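Local coordinates for methyltransferase-like protein (Saccharopolyspora spinosa, PDB 4PNE), which catalyses a [4+2] cycloaddition in spinosyn biosynthesis, as a standalone cyclase built on an S-adenosylmethionine-dependent methyltransferase-like fold that here binds S-adenosylhomocysteine, at residues M42-T47 against T122-Q127; P57-H62 against G104-R109; S169-S174 against G217-L222. All coordinates share one frame; numbering follows the deposited sequence.

Interaction 1: residues M42-T47 against T122-Q127; sequences MYDLVT and TVSQVQ. With SAH (S-adenosyl-L-homocysteine), chain C.
The strand-to-helix turn from strand 117-122 into helix 125-138, which carries the ribose-binding Thr122 and Gln127 of the S-adenosylhomocysteine (SAH) pocket, is held against helix 36-54 by one carboxylate oxygen, Asp44 OD1. Ser124 OG donates to Asp44 OD1 at 2.6 Å, and Val126 N reaches the same Asp44 OD1 at 3.0 Å from the opposite face of the carboxylate, 41° out of its plane. Ser124 is also the N-cap: with its OG anti to its own backbone N (chi1 172°), the hydroxyl takes the capping bond from Gln127 N. Asp44 thus accepts both from the capping serine and from a first-turn amide, and its negative charge would probably suit the positive end of the helix dipole. The other oxygen, Asp44 OD2, is linked to Gln125 N through a water.

Beside the carboxylate, Thr47 CG2 packs on Val126 CG1 at 3.5 Å, the two branched side chains lying alongside with their ends pointing opposite ways. The Gln127 amide, tilted 38° against the Tyr43 ring, brings NE2 to 3.4 Å from Tyr43 CD1, while its OE1 accepts from SAH O3' at 2.8 Å and from Thr122 OG1. Thr122 OG1 in turn accepts from SAH O2' at 2.8 Å and closes an ST turn with Ser124 N. The tyrosine lays one face over C3' of the ribose, and its hydroxyl is hydrogen-bonded to Glu172.

Helix 36-54 therefore lies across the turn between strand 117-122 and helix 125-138, and its residues Met42, Leu45 and Val46 pack on helix 271-281.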
# COMPACT_ATOMS: atom_id res chain seq x y z
N MET A 42 12.33 -1.65 -9.11
CA MET A 42 12.82 -1.71 -7.75
C MET A 42 12.11 -2.85 -7.04
O MET A 42 12.73 -3.65 -6.37
CB MET A 42 12.62 -0.38 -7.03
CG MET A 42 13.23 -0.31 -5.62
SD MET A 42 14.97 -0.82 -5.41
CE MET A 42 15.16 -0.84 -3.63
N TYR A 43 10.79 -2.93 -7.20
CA TYR A 43 10.06 -4.03 -6.56
C TYR A 43 10.42 -5.38 -7.16
O TYR A 43 10.43 -6.40 -6.47
CB TYR A 43 8.54 -3.78 -6.64
CG TYR A 43 8.06 -2.91 -5.51
CD1 TYR A 43 7.98 -3.42 -4.21
CD2 TYR A 43 7.72 -1.58 -5.72
CE1 TYR A 43 7.57 -2.64 -3.18
CE2 TYR A 43 7.31 -0.78 -4.64
CZ TYR A 43 7.25 -1.34 -3.39
OH TYR A 43 6.85 -0.61 -2.31
N ASP A 44 10.73 -5.40 -8.45
CA ASP A 44 11.18 -6.66 -9.08
C ASP A 44 12.44 -7.19 -8.35
O ASP A 44 12.59 -8.41 -8.13
CB ASP A 44 11.50 -6.47 -10.58
CG ASP A 44 10.25 -6.34 -11.46
OD1 ASP A 44 9.12 -6.67 -11.04
OD2 ASP A 44 10.43 -5.90 -12.60
N LEU A 45 13.32 -6.26 -8.02
CA LEU A 45 14.57 -6.57 -7.36
C LEU A 45 14.42 -6.94 -5.90
O LEU A 45 15.07 -7.86 -5.44
CB LEU A 45 15.55 -5.40 -7.49
CG LEU A 45 16.08 -5.17 -8.89
CD1 LEU A 45 16.89 -3.86 -8.94
CD2 LEU A 45 16.91 -6.35 -9.34
N VAL A 46 13.57 -6.22 -5.16
CA VAL A 46 13.49 -6.38 -3.71
C VAL A 46 12.52 -7.48 -3.30
O VAL A 46 12.59 -8.00 -2.20
CB VAL A 46 13.07 -5.04 -3.03
CG1 VAL A 46 11.61 -4.80 -3.14
CG2 VAL A 46 13.46 -5.06 -1.56
N THR A 47 11.64 -7.90 -4.21
CA THR A 47 10.64 -8.91 -3.86
C THR A 47 11.17 -10.19 -3.23
O THR A 47 10.65 -10.61 -2.19
CB THR A 47 9.83 -9.29 -5.11
OG1 THR A 47 8.89 -8.26 -5.36
CG2 THR A 47 9.06 -10.59 -4.90
N THR A 122 -0.37 -3.57 -10.26
CA THR A 122 0.94 -3.18 -9.79
C THR A 122 1.82 -2.88 -11.00
O THR A 122 1.51 -3.32 -12.09
CB THR A 122 1.57 -4.26 -8.93
OG1 THR A 122 2.93 -3.89 -8.65
CG2 THR A 122 1.53 -5.62 -9.64
N VAL A 123 2.90 -2.16 -10.81
CA VAL A 123 3.83 -1.89 -11.92
C VAL A 123 5.00 -2.87 -11.95
O VAL A 123 5.86 -2.79 -12.82
CB VAL A 123 4.34 -0.45 -11.84
CG1 VAL A 123 3.21 0.49 -12.25
CG2 VAL A 123 4.85 -0.09 -10.43
N SER A 124 4.99 -3.80 -11.01
CA SER A 124 6.01 -4.83 -10.92
C SER A 124 5.55 -6.13 -11.54
O SER A 124 4.64 -6.76 -11.01
CB SER A 124 6.36 -5.06 -9.45
OG SER A 124 7.22 -6.18 -9.30
N GLN A 125 6.22 -6.59 -12.62
CA GLN A 125 5.86 -7.86 -13.24
C GLN A 125 6.18 -9.06 -12.33
O GLN A 125 5.50 -10.08 -12.38
CB GLN A 125 6.57 -8.02 -14.58
CG GLN A 125 6.23 -6.94 -15.55
CD GLN A 125 6.96 -7.08 -16.86
OE1 GLN A 125 6.35 -7.41 -17.88
NE2 GLN A 125 8.25 -6.82 -16.85
N VAL A 126 7.21 -8.93 -11.50
CA VAL A 126 7.47 -9.93 -10.49
C VAL A 126 6.26 -10.09 -9.61
O VAL A 126 5.83 -11.18 -9.34
CB VAL A 126 8.71 -9.57 -9.63
CG1 VAL A 126 8.78 -10.43 -8.40
CG2 VAL A 126 10.01 -9.70 -10.47
N GLN A 127 5.71 -8.98 -9.12
CA GLN A 127 4.55 -9.09 -8.23
C GLN A 127 3.30 -9.67 -8.94
O GLN A 127 2.56 -10.45 -8.35
CB GLN A 127 4.24 -7.72 -7.60
CG GLN A 127 5.28 -7.33 -6.58
CD GLN A 127 5.02 -5.99 -5.95
OE1 GLN A 127 4.36 -5.14 -6.52
NE2 GLN A 127 5.62 -5.78 -4.82
N SAH C . -0.93 -2.59 -1.28
CA SAH C . 0.11 -3.61 -1.16
CB SAH C . 1.49 -3.16 -1.62
CG SAH C . 2.00 -1.81 -1.17
SD SAH C . 3.71 -1.57 -1.67
C SAH C . 0.17 -4.10 0.26
O SAH C . 0.74 -5.15 0.51
OXT SAH C . -0.45 -3.49 1.13
C5' SAH C . 3.40 -0.38 -3.00
C4' SAH C . 2.76 -0.99 -4.24
O4' SAH C . 2.35 0.04 -5.12
C3' SAH C . 3.68 -1.88 -5.05
O3' SAH C . 2.94 -3.04 -5.36
C2' SAH C . 4.00 -1.05 -6.28
O2' SAH C . 4.36 -1.76 -7.46
C1' SAH C . 2.70 -0.27 -6.44
N9 SAH C . 2.85 0.93 -7.29
C8 SAH C . 3.77 1.93 -7.25
N7 SAH C . 3.54 2.79 -8.26
C5 SAH C . 2.49 2.34 -8.96
C6 SAH C . 1.84 2.79 -10.09
N6 SAH C . 2.21 3.91 -10.70
N1 SAH C . 0.77 2.11 -10.56
C2 SAH C . 0.34 0.95 -9.95
N3 SAH C . 1.00 0.46 -8.86
C4 SAH C . 2.04 1.17 -8.37
O HOH W 1 8.43 -5.01 -13.81
O HOH W 2 7.38 -7.42 -3.69

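Interaction 2: residues P57-H62 against G104-R109; sequences PCAIHH and GQPALR. With SAH (S-adenosyl-L-homocysteine), chain C.
His61 ND1 donates to the carboxylate oxygen OXT of S-adenosylhomocysteine (SAH) at 2.6 Å, in a nearly straight bond of 171° that meets the imidazole at its edge and in its plane. The second carboxylate oxygen, SAH O, is taken by the backbone Ile60 N at 2.9 Å, so adjacent residues of the 57-62 loop hold the two oxygens of the homocysteine carboxylate. The His61 ring gets there from the most crowded of the three positions about its first torsion, with CG between the backbone N and the carbonyl carbon (chi1 63°). Its NE2 is bonded to Ala77 O of helix 73-88, which would fix the rotation of the ring.

Pro106 supplies the wall across from the loop. Its CG lies 3.7 Å from His61 CE1, near the plane of the imidazole at its edge, and 3.5 Å from SAH O. Ala59 CB sits over one face of the His61 ring, toward its rim, and meets Pro106 CG at 4.3 Å.

Farther from the ligand, Gln105 lies along the backbone of Cys58 and Ala59. Its CB is 3.6 Å from Cys58 C, and a bend at chi2 (-85°) turns the amide back so that OE1 comes to 3.5 Å from Ala59 CB. The amide's NE2 is held by Asp78.

Gly104, at the N-cap of helix 105-113, belongs with Gly102 and Ala107 to a sequence consistent with the glycine-rich motif after the first strand of Rossmann-type methyltransferase folds. The loop and this helix together flank the carboxylate end of the bound SAH.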
# COMPACT_ATOMS: atom_id res chain seq x y z
N PRO A 57 5.28 -14.91 0.26
CA PRO A 57 4.65 -13.69 -0.22
C PRO A 57 3.91 -13.03 0.92
O PRO A 57 3.23 -13.73 1.65
CB PRO A 57 3.69 -14.18 -1.30
CG PRO A 57 4.35 -15.45 -1.81
CD PRO A 57 4.92 -16.08 -0.56
N CYS A 58 4.08 -11.72 1.08
CA CYS A 58 3.66 -11.01 2.28
C CYS A 58 2.96 -9.70 1.99
O CYS A 58 3.08 -9.12 0.90
CB CYS A 58 4.88 -10.71 3.16
SG CYS A 58 6.09 -9.58 2.38
N ALA A 59 2.26 -9.20 3.00
CA ALA A 59 1.83 -7.80 3.02
C ALA A 59 3.04 -6.87 2.97
O ALA A 59 4.04 -7.10 3.65
CB ALA A 59 1.00 -7.52 4.28
N ILE A 60 2.98 -5.82 2.17
CA ILE A 60 4.00 -4.80 2.12
C ILE A 60 3.40 -3.49 2.63
O ILE A 60 3.37 -2.47 1.95
CB ILE A 60 4.56 -4.64 0.72
CG1 ILE A 60 4.78 -6.02 0.07
CG2 ILE A 60 5.87 -3.85 0.78
CD1 ILE A 60 5.22 -5.96 -1.41
N HIS A 61 2.91 -3.56 3.85
CA HIS A 61 2.43 -2.37 4.54
C HIS A 61 2.66 -2.55 6.04
O HIS A 61 2.93 -3.67 6.51
CB HIS A 61 0.95 -2.09 4.18
CG HIS A 61 -0.01 -3.16 4.60
ND1 HIS A 61 -0.77 -3.85 3.67
CD2 HIS A 61 -0.36 -3.65 5.81
CE1 HIS A 61 -1.54 -4.73 4.30
NE2 HIS A 61 -1.32 -4.62 5.60
N HIS A 62 2.58 -1.45 6.78
CA HIS A 62 2.83 -1.44 8.22
C HIS A 62 1.82 -2.28 8.98
O HIS A 62 0.66 -2.42 8.56
CB HIS A 62 2.78 -0.01 8.75
CG HIS A 62 4.06 0.75 8.56
ND1 HIS A 62 4.87 0.62 7.45
CD2 HIS A 62 4.65 1.67 9.35
CE1 HIS A 62 5.93 1.40 7.59
NE2 HIS A 62 5.81 2.06 8.73
N GLY A 104 -0.16 -9.29 -3.75
CA GLY A 104 -1.54 -9.72 -3.66
C GLY A 104 -1.95 -10.34 -2.33
O GLY A 104 -3.08 -10.84 -2.20
N GLN A 105 -1.07 -10.34 -1.32
CA GLN A 105 -1.43 -11.03 -0.10
C GLN A 105 -2.68 -10.41 0.59
O GLN A 105 -3.55 -11.16 1.03
CB GLN A 105 -0.21 -11.07 0.84
CG GLN A 105 -0.37 -11.90 2.09
CD GLN A 105 -1.05 -11.12 3.24
OE1 GLN A 105 -1.22 -9.92 3.17
NE2 GLN A 105 -1.40 -11.83 4.30
N PRO A 106 -2.79 -9.08 0.70
CA PRO A 106 -3.97 -8.51 1.31
C PRO A 106 -5.24 -8.78 0.48
O PRO A 106 -6.28 -9.08 1.05
CB PRO A 106 -3.63 -7.01 1.35
CG PRO A 106 -2.15 -6.96 1.41
CD PRO A 106 -1.77 -8.05 0.44
N ALA A 107 -5.16 -8.68 -0.84
CA ALA A 107 -6.32 -8.99 -1.68
C ALA A 107 -6.79 -10.43 -1.46
O ALA A 107 -7.98 -10.69 -1.37
CB ALA A 107 -6.02 -8.77 -3.12
N LEU A 108 -5.86 -11.37 -1.42
CA LEU A 108 -6.21 -12.76 -1.25
C LEU A 108 -6.73 -13.04 0.14
O LEU A 108 -7.57 -13.90 0.31
CB LEU A 108 -5.00 -13.66 -1.56
CG LEU A 108 -4.66 -13.65 -3.04
CD1 LEU A 108 -3.26 -14.14 -3.32
CD2 LEU A 108 -5.67 -14.46 -3.84
N ARG A 109 -6.27 -12.29 1.14
CA ARG A 109 -6.81 -12.45 2.49
C ARG A 109 -8.29 -12.11 2.54
O ARG A 109 -9.11 -12.84 3.14
CB ARG A 109 -6.03 -11.58 3.49
CG ARG A 109 -6.60 -11.60 4.90
CD ARG A 109 -5.68 -10.87 5.87
NE ARG A 109 -6.31 -10.82 7.17
CZ ARG A 109 -6.27 -11.82 8.05
NH1 ARG A 109 -5.56 -12.92 7.78
NH2 ARG A 109 -6.89 -11.69 9.21
N SAH C . -0.93 -2.59 -1.28
CA SAH C . 0.11 -3.61 -1.16
CB SAH C . 1.49 -3.16 -1.62
CG SAH C . 2.00 -1.81 -1.17
SD SAH C . 3.71 -1.57 -1.67
C SAH C . 0.17 -4.10 0.26
O SAH C . 0.74 -5.15 0.51
OXT SAH C . -0.45 -3.49 1.13
C5' SAH C . 3.40 -0.38 -3.00
C4' SAH C . 2.76 -0.99 -4.24
O4' SAH C . 2.35 0.04 -5.12
C3' SAH C . 3.68 -1.88 -5.05
O3' SAH C . 2.94 -3.04 -5.36
C2' SAH C . 4.00 -1.05 -6.28
O2' SAH C . 4.36 -1.76 -7.46
C1' SAH C . 2.70 -0.27 -6.44
N9 SAH C . 2.85 0.93 -7.29
C8 SAH C . 3.77 1.93 -7.25
N7 SAH C . 3.54 2.79 -8.26
C5 SAH C . 2.49 2.34 -8.96
C6 SAH C . 1.84 2.79 -10.09
N6 SAH C . 2.21 3.91 -10.70
N1 SAH C . 0.77 2.11 -10.56
C2 SAH C . 0.34 0.95 -9.95
N3 SAH C . 1.00 0.46 -8.86
C4 SAH C . 2.04 1.17 -8.37

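Interaction 3: residues S169-S174 against G217-L222. With SAH (S-adenosyl-L-homocysteine), chain C.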
# COMPACT_ATOMS: atom_id res chain seq x y z
N SER A 169 0.45 2.94 -1.63
CA SER A 169 0.86 3.01 -3.03
C SER A 169 0.91 4.44 -3.60
O SER A 169 1.75 4.72 -4.44
CB SER A 169 -0.06 2.15 -3.88
OG SER A 169 -1.38 2.62 -3.78
N LEU A 170 0.04 5.35 -3.15
CA LEU A 170 -0.03 6.66 -3.80
C LEU A 170 1.27 7.45 -3.68
O LEU A 170 1.66 8.15 -4.61
CB LEU A 170 -1.18 7.49 -3.20
CG LEU A 170 -2.59 6.97 -3.47
CD1 LEU A 170 -3.61 7.82 -2.77
CD2 LEU A 170 -2.86 6.97 -4.96
N LEU A 171 1.96 7.35 -2.56
CA LEU A 171 3.14 8.18 -2.40
C LEU A 171 4.34 7.67 -3.20
O LEU A 171 5.32 8.38 -3.37
CB LEU A 171 3.50 8.33 -0.93
CG LEU A 171 2.53 9.19 -0.11
CD1 LEU A 171 3.08 9.36 1.29
CD2 LEU A 171 2.32 10.58 -0.72
N GLU A 172 4.23 6.48 -3.76
CA GLU A 172 5.27 5.95 -4.66
C GLU A 172 5.16 6.46 -6.08
O GLU A 172 6.03 6.20 -6.90
CB GLU A 172 5.22 4.43 -4.69
CG GLU A 172 5.62 3.85 -3.38
CD GLU A 172 5.78 2.36 -3.41
OE1 GLU A 172 5.40 1.70 -4.41
OE2 GLU A 172 6.32 1.86 -2.43
N MET A 173 4.07 7.13 -6.39
CA MET A 173 3.82 7.50 -7.76
C MET A 173 4.43 8.84 -8.11
O MET A 173 4.48 9.72 -7.26
CB MET A 173 2.32 7.51 -7.99
CG MET A 173 1.74 6.19 -7.57
SD MET A 173 0.02 6.08 -7.96
CE MET A 173 -0.36 4.45 -7.29
N SER A 174 4.87 9.01 -9.36
CA SER A 174 5.53 10.26 -9.73
C SER A 174 4.54 11.40 -9.63
O SER A 174 4.90 12.49 -9.21
CB SER A 174 6.15 10.17 -11.12
OG SER A 174 5.19 9.90 -12.13
N GLY A 217 13.53 6.20 0.78
CA GLY A 217 13.15 6.63 -0.55
C GLY A 217 11.70 7.10 -0.67
O GLY A 217 11.32 7.64 -1.70
N LEU A 218 10.89 6.86 0.36
CA LEU A 218 9.49 7.29 0.33
C LEU A 218 9.36 8.83 0.43
O LEU A 218 9.94 9.46 1.32
CB LEU A 218 8.72 6.62 1.45
CG LEU A 218 7.23 6.93 1.54
CD1 LEU A 218 6.48 6.33 0.38
CD2 LEU A 218 6.68 6.49 2.89
N ARG A 219 8.57 9.40 -0.47
CA ARG A 219 8.16 10.81 -0.43
C ARG A 219 7.62 11.17 0.98
O ARG A 219 6.85 10.41 1.55
CB ARG A 219 7.10 11.05 -1.51
CG ARG A 219 6.48 12.41 -1.51
CD ARG A 219 5.32 12.45 -2.50
NE ARG A 219 5.75 12.71 -3.88
CZ ARG A 219 5.51 11.92 -4.93
NH1 ARG A 219 4.89 10.77 -4.77
NH2 ARG A 219 5.92 12.27 -6.14
N ILE A 220 8.06 12.29 1.55
CA ILE A 220 7.55 12.76 2.83
C ILE A 220 6.27 13.57 2.59
O ILE A 220 6.24 14.49 1.76
CB ILE A 220 8.58 13.63 3.60
CG1 ILE A 220 9.91 12.88 3.73
CG2 ILE A 220 8.03 14.09 4.97
CD1 ILE A 220 10.87 13.50 4.71
N CYS A 221 5.22 13.21 3.31
CA CYS A 221 3.94 13.86 3.14
C CYS A 221 3.19 13.85 4.48
O CYS A 221 3.16 12.82 5.17
CB CYS A 221 3.17 13.10 2.05
SG CYS A 221 1.60 13.74 1.57
N LEU A 222 2.52 14.95 4.82
CA LEU A 222 1.57 14.95 5.93
C LEU A 222 0.24 14.27 5.55
O LEU A 222 -0.18 14.35 4.40
CB LEU A 222 1.26 16.38 6.37
CG LEU A 222 2.43 17.22 6.86
CD1 LEU A 222 2.04 18.70 6.87
CD2 LEU A 222 2.83 16.78 8.24
N SAH C . -0.93 -2.59 -1.28
CA SAH C . 0.11 -3.61 -1.16
CB SAH C . 1.49 -3.16 -1.62
CG SAH C . 2.00 -1.81 -1.17
SD SAH C . 3.71 -1.57 -1.67
C SAH C . 0.17 -4.10 0.26
O SAH C . 0.74 -5.15 0.51
OXT SAH C . -0.45 -3.49 1.13
C5' SAH C . 3.40 -0.38 -3.00
C4' SAH C . 2.76 -0.99 -4.24
O4' SAH C . 2.35 0.04 -5.12
C3' SAH C . 3.68 -1.88 -5.05
O3' SAH C . 2.94 -3.04 -5.36
C2' SAH C . 4.00 -1.05 -6.28
O2' SAH C . 4.36 -1.76 -7.46
C1' SAH C . 2.70 -0.27 -6.44
N9 SAH C . 2.85 0.93 -7.29
C8 SAH C . 3.77 1.93 -7.25
N7 SAH C . 3.54 2.79 -8.26
C5 SAH C . 2.49 2.34 -8.96
C6 SAH C . 1.84 2.79 -10.09
N6 SAH C . 2.21 3.91 -10.70
N1 SAH C . 0.77 2.11 -10.56
C2 SAH C . 0.34 0.95 -9.95
N3 SAH C . 1.00 0.46 -8.86
C4 SAH C . 2.04 1.17 -8.37
O HOH W 3 7.97 7.98 -2.95
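Arg219 crosses from the 217-222 loop to the carbonyl groups of segment 169-174. Its CB lies 3.7 Å from Leu171 O, and the chain leaves CB with CG anti to the backbone N (chi1 174°). CD then rests 4.0 Å from Leu171 CD2, where the two side chains cross at a slant. A bend at chi3 (-84°) swings the guanidinium over to the carbonyls at the end of the segment. There Arg219 NH1 donates to Met173 O at 2.7 Å, with this acceptor almost in the guanidinium plane, while NH2 adds weak bonds to Met173 O and Ser174 O. Leu171 O also lies close to Arg219 NH1, at 2.8 Å, and accepts from a water that is itself bonded to Arg219 N. NH1 and NH2 thus face a cluster of main-chain oxygens as the chain leaves the 3-10 turn 170-172.

Leu171 fills the apolar side of the contact. Its CB meets Leu218 CD1 at 3.8 Å, and both of its methyl groups bear on Cys221 CB, with Leu171 CD1 at 3.8 Å.

Glu172 and Met173 point the other way, toward SAH. Glu172 OE1 approaches SAH C5' at 3.2 Å, its other oxygen having Tyr43 as partner, and Met173 CE lies against the adenine at SAH C5 and C6.

Segment 169-174 links strand 161-167 to helix 176-186, and Arg219 also touches Pro176 at the start of that helix. Segment 217-222 runs beside strand 191-200, with Cys221 backbone-bonded to Lys200, and leads into helix 223-233.

All three interactions line one S-adenosylhomocysteine: interaction 1 at the ribose, interaction 2 at the carboxylate and interaction 3 beside the adenine and C5'. Their centres are about 14 Å (1 and 2), 17 Å (1 and 3) and 19 Å (2 and 3) apart. Segments 104-109, 122-127 and 169-174 lie at or just after the C-terminal ends of the parallel strands 95-99, 117-122 and 161-167, neighbours in the central sheet. Along the chain, interaction 2 falls between the two segments of interaction 1, and interaction 3 comes after both. Interaction 1 touches interaction 2 through Gln127 and Ile60 and interaction 3 through Tyr43 and Glu172. Helix 36-54 and the loop after it so add ligand contacts beyond those of the sheet's own turns.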